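Long-range contacts in Pts system, fructose-specific iiabc component (Borrelia burgdorferi, PDB 5DLE), which probably imports D-fructose while phosphorylating it to fructose 1-phosphate as part of the phosphotransferase system, the crystallised piece being the IIB domain of this multidomain transporter: residues A11-A16 and G42-V47; A19-V24 and V74-D79; V70-D75 and K86-V91. One frame throughout, in Å; residues are numbered along the deposited sequence.

Interaction 1. Residues A11-A16 and G42-V47. With IMD (imidazole), chain E.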
loop_
_atom_site.group_PDB
_atom_site.type_symbol
_atom_site.label_atom_id
_atom_site.label_comp_id
_atom_site.label_asym_id
_atom_site.label_seq_id
_atom_site.Cartn_x
_atom_site.Cartn_y
_atom_site.Cartn_z
ATOM N N ALA A 11 -26.076 -9.146 18.444
ATOM C CA ALA A 11 -25.417 -7.894 18.082
ATOM C C ALA A 11 -25.905 -7.413 16.724
ATOM O O ALA A 11 -26.142 -8.213 15.811
ATOM C CB ALA A 11 -23.898 -8.074 18.053
ATOM N N GLU A 12 -26.070 -6.101 16.594
ATOM C CA GLU A 12 -26.462 -5.563 15.307
ATOM C C GLU A 12 -25.384 -5.841 14.268
ATOM O O GLU A 12 -24.210 -6.039 14.586
ATOM C CB GLU A 12 -26.675 -4.066 15.390
ATOM C CG GLU A 12 -27.726 -3.641 16.356
ATOM C CD GLU A 12 -28.011 -2.209 16.129
ATOM O OE1 GLU A 12 -28.367 -1.896 14.978
ATOM O OE2 GLU A 12 -27.818 -1.404 17.065
ATOM N N LYS A 13 -25.802 -5.833 13.009
ATOM C CA LYS A 13 -24.936 -6.201 11.891
ATOM C C LYS A 13 -24.607 -4.977 11.049
ATOM O O LYS A 13 -25.480 -4.182 10.691
ATOM C CB LYS A 13 -25.601 -7.272 11.028
ATOM C CG LYS A 13 -25.779 -8.626 11.794
ATOM C CD LYS A 13 -26.511 -9.626 10.937
ATOM C CE LYS A 13 -26.718 -10.923 11.685
ATOM N NZ LYS A 13 -27.131 -12.006 10.761
ATOM N N ILE A 14 -23.333 -4.846 10.693
ATOM C CA ILE A 14 -22.894 -3.839 9.723
ATOM C C ILE A 14 -22.445 -4.586 8.479
ATOM O O ILE A 14 -21.842 -5.660 8.596
ATOM C CB ILE A 14 -21.738 -2.995 10.301
ATOM C CG1 ILE A 14 -22.188 -2.240 11.551
ATOM C CG2 ILE A 14 -21.154 -2.029 9.216
ATOM C CD1 ILE A 14 -21.089 -1.440 12.231
ATOM N N VAL A 15 -22.756 -4.060 7.295
ATOM C CA VAL A 15 -22.051 -4.522 6.097
ATOM C C VAL A 15 -21.299 -3.346 5.498
ATOM O O VAL A 15 -21.688 -2.174 5.652
ATOM C CB VAL A 15 -22.979 -5.178 5.049
ATOM C CG1 VAL A 15 -23.607 -6.449 5.645
ATOM C CG2 VAL A 15 -24.051 -4.198 4.545
ATOM N N ALA A 16 -20.188 -3.655 4.834
ATOM C CA ALA A 16 -19.405 -2.586 4.234
ATOM C C ALA A 16 -18.875 -3.034 2.882
ATOM O O ALA A 16 -18.716 -4.241 2.633
ATOM C CB ALA A 16 -18.214 -2.183 5.125
ATOM N N GLY A 42 -18.773 -3.665 19.343
ATOM C CA GLY A 42 -19.751 -4.710 19.627
ATOM C C GLY A 42 -20.600 -5.184 18.467
ATOM O O GLY A 42 -21.593 -5.888 18.691
ATOM N N TYR A 43 -20.251 -4.833 17.233
ATOM C CA TYR A 43 -21.073 -5.152 16.082
ATOM C C TYR A 43 -20.500 -6.343 15.340
ATOM O O TYR A 43 -19.288 -6.558 15.330
ATOM C CB TYR A 43 -21.120 -3.960 15.109
ATOM C CG TYR A 43 -21.698 -2.725 15.735
ATOM C CD1 TYR A 43 -23.041 -2.694 16.127
ATOM C CD2 TYR A 43 -20.923 -1.599 15.965
ATOM C CE1 TYR A 43 -23.576 -1.580 16.715
ATOM C CE2 TYR A 43 -21.444 -0.462 16.521
ATOM C CZ TYR A 43 -22.782 -0.468 16.929
ATOM O OH TYR A 43 -23.342 0.642 17.508
ATOM N N SER A 44 -21.384 -7.053 14.664
ATOM C CA SER A 44 -21.059 -8.034 13.640
ATOM C C SER A 44 -20.732 -7.286 12.355
ATOM O O SER A 44 -21.324 -6.236 12.090
ATOM C CB SER A 44 -22.280 -8.944 13.418
ATOM O OG SER A 44 -21.899 -10.115 12.738
ATOM N N ILE A 45 -19.779 -7.793 11.559
ATOM C CA ILE A 45 -19.363 -7.040 10.372
ATOM C C ILE A 45 -19.046 -8.013 9.234
ATOM O O ILE A 45 -18.395 -9.041 9.450
ATOM C CB ILE A 45 -18.145 -6.133 10.731
ATOM C CG1 ILE A 45 -17.577 -5.365 9.528
ATOM C CG2 ILE A 45 -17.004 -6.938 11.345
ATOM C CD1 ILE A 45 -18.418 -4.185 9.158
ATOM N N ARG A 46 -19.509 -7.695 8.018
ATOM C CA ARG A 46 -19.067 -8.367 6.792
ATOM C C ARG A 46 -18.600 -7.298 5.823
ATOM O O ARG A 46 -19.305 -6.300 5.647
ATOM C CB ARG A 46 -20.211 -9.176 6.158
ATOM C CG ARG A 46 -20.260 -10.626 6.652
ATOM C CD ARG A 46 -19.279 -11.535 5.859
ATOM N NE ARG A 46 -19.729 -11.580 4.472
ATOM C CZ ARG A 46 -19.102 -11.091 3.412
ATOM N NH1 ARG A 46 -17.861 -10.585 3.462
ATOM N NH2 ARG A 46 -19.729 -11.179 2.248
ATOM N N VAL A 47 -17.418 -7.495 5.205
ATOM C CA VAL A 47 -16.857 -6.531 4.260
ATOM C C VAL A 47 -16.589 -7.194 2.911
ATOM O O VAL A 47 -15.894 -8.224 2.836
ATOM C CB VAL A 47 -15.557 -5.888 4.794
ATOM C CG1 VAL A 47 -15.085 -4.771 3.837
ATOM C CG2 VAL A 47 -15.787 -5.286 6.128
HETATM N N1 IMD E . -26.616 2.901 17.378
HETATM C C2 IMD E . -26.678 1.558 17.208
HETATM N N3 IMD E . -27.911 1.246 16.744
HETATM C C4 IMD E . -28.627 2.387 16.618
HETATM C C5 IMD E . -27.810 3.435 17.023
#
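Ile14 meets the 42-47 segment with both of its branches. Its CD1 comes up obliquely to the Tyr43 ring, 3.7 Å from Tyr43 CD2. Its CG2 touches CD1 of Ile45 at 3.5 Å, a tight carbon pair. Ile45 reaches it because CG1 stands anti to the backbone N (chi1 176°) and chi2 of 77° then turns CD1 toward Ile14. Further along, Ala16 CB rests 4.1 Å from Val47 CG2. Ile14, Ala16, Ile45 and Val47 share one face of the sheet, where helix 25-40 covers Ile45 and Val47, while the other face carries Lys13, Ser44, Val15 and Arg46.

There Lys13 lays its CG alongside Ser44 CB, and the Arg46 guanidinium turns away to a salt bridge with Glu63 and a bond to the carbonyl of Asn57. Tyr43 also takes Glu12 O at its ring edge and stacks on Phe108. Near its hydroxyl lies an imidazole, probably from the crystallisation liquor, which gives its N3-H to Glu12 OE2 at 2.7 Å; the other oxygen of Glu12 bonds to Ser68 OG.

Between the backbones the links alternate: Ser44 N to Glu12 O, Ile14 N to Ser44 O (2.8 Å), Arg46 N to Ile14 O (3.1 Å) and Ala16 N to Arg46 O. Gly42 closes the preceding helix with a Schellman motif, which turns the chain into strand 44-50. Strand 13-19, helix 25-40 and strand 44-50 thus make a beta-alpha-beta crossover, the opening unit of the alpha/beta fold of this IIB domain.

Interaction 2. Residues A19-V24 and V74-D79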
loop_
_atom_site.group_PDB
_atom_site.type_symbol
_atom_site.label_atom_id
_atom_site.label_comp_id
_atom_site.label_asym_id
_atom_site.label_seq_id
_atom_site.Cartn_x
_atom_site.Cartn_y
_atom_site.Cartn_z
ATOM N N ALA A 19 -13.403 -0.054 -1.598
ATOM C CA ALA A 19 -13.031 -0.123 -3.012
ATOM C C ALA A 19 -12.081 1.011 -3.324
ATOM O O ALA A 19 -12.480 2.159 -3.327
ATOM C CB ALA A 19 -14.269 -0.043 -3.905
ATOM N N CYS A 20 -10.824 0.675 -3.591
ATOM C CA CYS A 20 -9.845 1.666 -4.073
ATOM C C CYS A 20 -9.171 1.040 -5.283
ATOM O O CYS A 20 -8.579 -0.039 -5.161
ATOM C CB CYS A 20 -8.867 1.995 -2.965
ATOM S SG CYS A 20 -7.560 3.103 -3.613
ATOM N N PRO A 21 -9.164 1.711 -6.438
ATOM C CA PRO A 21 -8.600 1.079 -7.639
ATOM C C PRO A 21 -7.107 1.335 -7.814
ATOM O O PRO A 21 -6.628 1.415 -8.944
ATOM C CB PRO A 21 -9.392 1.736 -8.776
ATOM C CG PRO A 21 -9.641 3.133 -8.249
ATOM C CD PRO A 21 -9.903 2.942 -6.732
ATOM N N VAL A 22 -6.369 1.491 -6.726
ATOM C CA VAL A 22 -4.919 1.548 -6.726
ATOM C C VAL A 22 -4.444 0.351 -5.921
ATOM O O VAL A 22 -4.580 0.356 -4.684
ATOM C CB VAL A 22 -4.399 2.850 -6.141
ATOM C CG1 VAL A 22 -2.864 2.802 -6.080
ATOM C CG2 VAL A 22 -4.846 3.991 -6.995
ATOM N N GLY A 23 -3.808 -0.616 -6.589
ATOM C CA GLY A 23 -3.277 -1.781 -5.874
ATOM C C GLY A 23 -4.335 -2.414 -4.974
ATOM O O GLY A 23 -5.512 -2.523 -5.333
ATOM N N VAL A 24 -3.881 -2.826 -3.790
ATOM C CA VAL A 24 -4.757 -3.466 -2.796
ATOM C C VAL A 24 -4.706 -2.805 -1.435
ATOM O O VAL A 24 -5.567 -3.107 -0.576
ATOM C CB VAL A 24 -4.432 -4.961 -2.625
ATOM C CG1 VAL A 24 -4.838 -5.726 -3.911
ATOM C CG2 VAL A 24 -2.953 -5.204 -2.221
ATOM N N VAL A 74 -15.156 4.079 -0.478
ATOM C CA VAL A 74 -14.934 3.845 -1.900
ATOM C C VAL A 74 -14.294 5.064 -2.517
ATOM O O VAL A 74 -14.609 6.211 -2.157
ATOM C CB VAL A 74 -16.233 3.459 -2.643
ATOM C CG1 VAL A 74 -16.810 2.167 -2.049
ATOM C CG2 VAL A 74 -17.319 4.537 -2.495
ATOM N N ASP A 75 -13.386 4.786 -3.456
ATOM C CA ASP A 75 -12.760 5.807 -4.277
ATOM C C ASP A 75 -13.060 5.575 -5.742
ATOM O O ASP A 75 -12.263 5.975 -6.605
ATOM C CB ASP A 75 -11.249 5.786 -4.102
ATOM C CG ASP A 75 -10.809 5.918 -2.646
ATOM O OD1 ASP A 75 -11.424 6.687 -1.869
ATOM O OD2 ASP A 75 -9.766 5.322 -2.312
ATOM N N LYS A 76 -14.138 4.870 -6.040
ATOM C CA LYS A 76 -14.635 4.640 -7.386
ATOM C C LYS A 76 -16.125 4.377 -7.241
ATOM O O LYS A 76 -16.609 4.085 -6.143
ATOM C CB LYS A 76 -13.921 3.468 -8.073
ATOM C CG LYS A 76 -14.166 2.114 -7.398
ATOM C CD LYS A 76 -13.584 0.976 -8.236
ATOM C CE LYS A 76 -14.302 -0.345 -7.946
ATOM N NZ LYS A 76 -13.735 -1.509 -8.700
ATOM N N ASP A 77 -16.855 4.513 -8.345
ATOM C CA ASP A 77 -18.282 4.210 -8.314
ATOM C C ASP A 77 -18.478 2.707 -8.237
ATOM O O ASP A 77 -17.768 1.944 -8.893
ATOM C CB ASP A 77 -18.971 4.781 -9.551
ATOM C CG ASP A 77 -19.052 6.300 -9.529
ATOM O OD1 ASP A 77 -19.179 6.886 -8.432
ATOM O OD2 ASP A 77 -19.007 6.915 -10.611
ATOM N N ILE A 78 -19.418 2.267 -7.385
ATOM C CA ILE A 78 -19.767 0.856 -7.277
ATOM C C ILE A 78 -21.276 0.760 -7.475
ATOM O O ILE A 78 -21.972 1.778 -7.542
ATOM C CB ILE A 78 -19.353 0.235 -5.921
ATOM C CG1 ILE A 78 -20.138 0.897 -4.788
ATOM C CG2 ILE A 78 -17.829 0.399 -5.667
ATOM C CD1 ILE A 78 -20.059 0.116 -3.524
ATOM N N ASP A 79 -21.791 -0.475 -7.582
ATOM C CA ASP A 79 -23.246 -0.593 -7.700
ATOM C C ASP A 79 -23.871 -0.350 -6.339
ATOM O O ASP A 79 -23.526 -1.028 -5.359
ATOM C CB ASP A 79 -23.739 -1.931 -8.243
ATOM C CG ASP A 79 -25.310 -2.014 -8.219
ATOM O OD1 ASP A 79 -25.881 -2.838 -7.441
ATOM O OD2 ASP A 79 -25.974 -1.203 -8.938
#
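This is a loop-to-loop contact at the C-terminal ends of two neighbouring parallel strands, 13-19 and 69-74, with the last bridge of the pair, Ala19 with Val74, running out into it. Asp75 N closes the ladder on Ala19 O at 2.8 Å, with a C=O...N angle of 177°. The methyl of Ala19 is the hub: Val74 CG1 lies 3.8 Å from Ala19 CB, Ile78 CG2 sits 4.0 Å from it, and the extended chain of Lys76 passes over it on the way to the carbonyl of Gly51.

Beyond the strand end Pro21 crosses Asp75 at about a right angle, its CD 4.1 Å from Asp75 CB. Asp75 CG stands beside its own backbone N (chi1 -55°), which carries OD2 to 3.4 Å from Cys20 SG; the same OD2 is hydrogen-bonded to Thr93. His26 of a second subunit packs on Cys20, and Asn98 of that subunit bonds to Pro21 O, so the loop lies at a subunit interface.

A cysteine at the start of a loop between the first strand and first helix is consistent with the phosphocysteine loop of IIB domains, which would make Cys20 the probable phosphoryl carrier.

Interaction 3. Residues V70-D75 and K86-V91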
loop_
_atom_site.group_PDB
_atom_site.type_symbol
_atom_site.label_atom_id
_atom_site.label_comp_id
_atom_site.label_asym_id
_atom_site.label_seq_id
_atom_site.Cartn_x
_atom_site.Cartn_y
_atom_site.Cartn_z
ATOM N N VAL A 70 -25.138 0.250 6.133
ATOM C CA VAL A 70 -24.163 -0.045 5.077
ATOM C C VAL A 70 -23.099 1.055 5.097
ATOM O O VAL A 70 -23.437 2.238 5.020
ATOM C CB VAL A 70 -24.836 -0.069 3.689
ATOM C CG1 VAL A 70 -23.814 -0.296 2.580
ATOM C CG2 VAL A 70 -25.988 -1.132 3.611
ATOM N N ILE A 71 -21.824 0.677 5.144
ATOM C CA ILE A 71 -20.725 1.638 5.082
ATOM C C ILE A 71 -19.976 1.404 3.777
ATOM O O ILE A 71 -19.513 0.289 3.503
ATOM C CB ILE A 71 -19.780 1.509 6.288
ATOM C CG1 ILE A 71 -20.550 1.775 7.582
ATOM C CG2 ILE A 71 -18.547 2.471 6.161
ATOM C CD1 ILE A 71 -19.679 1.604 8.806
ATOM N N LEU A 72 -19.886 2.440 2.956
ATOM C CA LEU A 72 -19.163 2.339 1.678
ATOM C C LEU A 72 -17.925 3.191 1.807
ATOM O O LEU A 72 -18.038 4.412 1.945
ATOM C CB LEU A 72 -20.026 2.854 0.531
ATOM C CG LEU A 72 -21.363 2.158 0.345
ATOM C CD1 LEU A 72 -22.111 2.734 -0.863
ATOM C CD2 LEU A 72 -21.220 0.606 0.278
ATOM N N ALA A 73 -16.760 2.563 1.741
ATOM C CA ALA A 73 -15.514 3.310 1.814
ATOM C C ALA A 73 -14.874 3.131 0.434
ATOM O O ALA A 73 -14.175 2.143 0.183
ATOM C CB ALA A 73 -14.629 2.794 2.958
ATOM N N VAL A 74 -15.156 4.079 -0.478
ATOM C CA VAL A 74 -14.934 3.845 -1.900
ATOM C C VAL A 74 -14.294 5.064 -2.517
ATOM O O VAL A 74 -14.609 6.211 -2.157
ATOM C CB VAL A 74 -16.233 3.459 -2.643
ATOM C CG1 VAL A 74 -16.810 2.167 -2.049
ATOM C CG2 VAL A 74 -17.319 4.537 -2.495
ATOM N N ASP A 75 -13.386 4.786 -3.456
ATOM C CA ASP A 75 -12.760 5.807 -4.277
ATOM C C ASP A 75 -13.060 5.575 -5.742
ATOM O O ASP A 75 -12.263 5.975 -6.605
ATOM C CB ASP A 75 -11.249 5.786 -4.102
ATOM C CG ASP A 75 -10.809 5.918 -2.646
ATOM O OD1 ASP A 75 -11.424 6.687 -1.869
ATOM O OD2 ASP A 75 -9.766 5.322 -2.312
ATOM N N LYS A 86 -31.743 1.012 2.797
ATOM C CA LYS A 86 -30.814 0.904 3.919
ATOM C C LYS A 86 -30.206 2.261 4.229
ATOM O O LYS A 86 -30.048 3.099 3.341
ATOM C CB LYS A 86 -29.659 -0.063 3.613
ATOM C CG LYS A 86 -30.047 -1.382 2.917
ATOM C CD LYS A 86 -30.922 -2.296 3.824
ATOM C CE LYS A 86 -30.242 -2.554 5.182
ATOM N NZ LYS A 86 -30.931 -3.738 5.902
ATOM N N ARG A 87 -29.842 2.465 5.484
ATOM C CA ARG A 87 -28.989 3.601 5.802
ATOM C C ARG A 87 -27.626 3.331 5.196
ATOM O O ARG A 87 -27.039 2.277 5.437
ATOM C CB ARG A 87 -28.842 3.790 7.307
ATOM C CG ARG A 87 -30.153 4.141 8.007
ATOM C CD ARG A 87 -29.798 4.565 9.427
ATOM N NE ARG A 87 -30.968 4.890 10.252
ATOM C CZ ARG A 87 -31.377 6.123 10.471
ATOM N NH1 ARG A 87 -30.732 7.152 9.922
ATOM N NH2 ARG A 87 -32.423 6.330 11.268
ATOM N N VAL A 88 -27.117 4.292 4.418
ATOM C CA VAL A 88 -25.835 4.126 3.729
ATOM C C VAL A 88 -24.962 5.321 4.072
ATOM O O VAL A 88 -25.363 6.470 3.868
ATOM C CB VAL A 88 -26.015 3.996 2.208
ATOM C CG1 VAL A 88 -24.635 3.917 1.529
ATOM C CG2 VAL A 88 -26.855 2.769 1.829
ATOM N N TYR A 89 -23.757 5.039 4.589
ATOM C CA TYR A 89 -22.779 6.063 4.913
ATOM C C TYR A 89 -21.623 5.874 3.954
ATOM O O TYR A 89 -20.892 4.875 4.049
ATOM C CB TYR A 89 -22.311 5.932 6.348
ATOM C CG TYR A 89 -21.606 7.147 6.849
ATOM C CD1 TYR A 89 -22.021 8.418 6.490
ATOM C CD2 TYR A 89 -20.527 7.020 7.671
ATOM C CE1 TYR A 89 -21.347 9.543 6.962
ATOM C CE2 TYR A 89 -19.856 8.136 8.153
ATOM C CZ TYR A 89 -20.264 9.374 7.802
ATOM O OH TYR A 89 -19.564 10.452 8.293
ATOM N N LYS A 90 -21.478 6.814 3.022
ATOM C CA LYS A 90 -20.441 6.718 1.993
ATOM C C LYS A 90 -19.334 7.733 2.255
ATOM O O LYS A 90 -19.600 8.938 2.386
ATOM C CB LYS A 90 -21.045 6.958 0.610
ATOM C CG LYS A 90 -20.034 6.888 -0.500
ATOM C CD LYS A 90 -20.725 6.482 -1.789
ATOM C CE LYS A 90 -21.228 7.689 -2.540
ATOM N NZ LYS A 90 -21.612 7.327 -3.940
ATOM N N VAL A 91 -18.090 7.232 2.291
ATOM C CA VAL A 91 -16.887 8.011 2.565
ATOM C C VAL A 91 -15.780 7.507 1.658
ATOM O O VAL A 91 -15.894 6.475 0.990
ATOM C CB VAL A 91 -16.449 7.910 4.046
ATOM C CG1 VAL A 91 -17.573 8.463 4.969
ATOM C CG2 VAL A 91 -16.147 6.468 4.415
#
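Val70 N starts the ladder by donating to Arg87 O at 2.9 Å, and from there the partners alternate strictly. Val70 O receives Tyr89 N, Tyr89 O receives Leu72 N, Leu72 O receives Val91 N at 2.8 Å, and Val91 O receives Val74 N. The bonds are not equally directed: Val91 N approaches Leu72 O almost in line with the C=O bond (176°), whereas Leu72 N stands 27° off the carbonyl plane of Tyr89, and Val74 N lies in that of Val91. Ile71 and Ala73 turn their own peptide groups the other way, to Val15, Val17 and Ala19 of strand 13-19, so strand 69-74 is bonded along both edges.

This is a regular parallel pair of the open, twisted alpha/beta sheet of the IIB domain, with strand 88-91 outermost in the chain. Helices 93-98 and 100-107 pack against the face bearing Ile71, Ala73, Tyr89 and Val91. On that face Val91 CG1 lies 3.9 Å above the plane of the Tyr89 ring, toward its rim. The hydroxyl of Tyr89 is carried out to a hydrogen bond with Glu106 OE1.

On the other face Leu72 and Val88 meet obliquely, Leu72 CD1 3.7 Å from Val88 CG1. Lys90 sends its CG anti to the backbone N (chi1 179°), which lays CD 4.0 Å from Val74 CG2 before the chain bends at chi3 and ends in a salt bridge with Glu80. Lys86 packs its CB at 3.8 Å against Val70 CG2, while its ammonium group is held by the carbonyls of Ala67 and Ile64. Arg87 NH1, pointing away from the pair, is bonded to Ala110 O.

All three contacts draw on one sheet, in which strands 44-50, 13-19, 69-74 and 88-91 run parallel side by side. Interaction 1 joins the first two and interaction 3 the last two, with centres about 13 Å apart; the seam between them is the bonding of strand 13-19 to strand 69-74, as in Val15 O with Ile71 N at 2.9 Å. Interaction 2 lies where those middle strands end, about 21 Å from interaction 1 (centres). It shares Val74 and Asp75 with interaction 3. Along the chain interaction 1 closes before interaction 3 opens, while interaction 2 interleaves with interaction 1. The probable phosphocysteine loop thus leaves the C-terminal end of an inner strand.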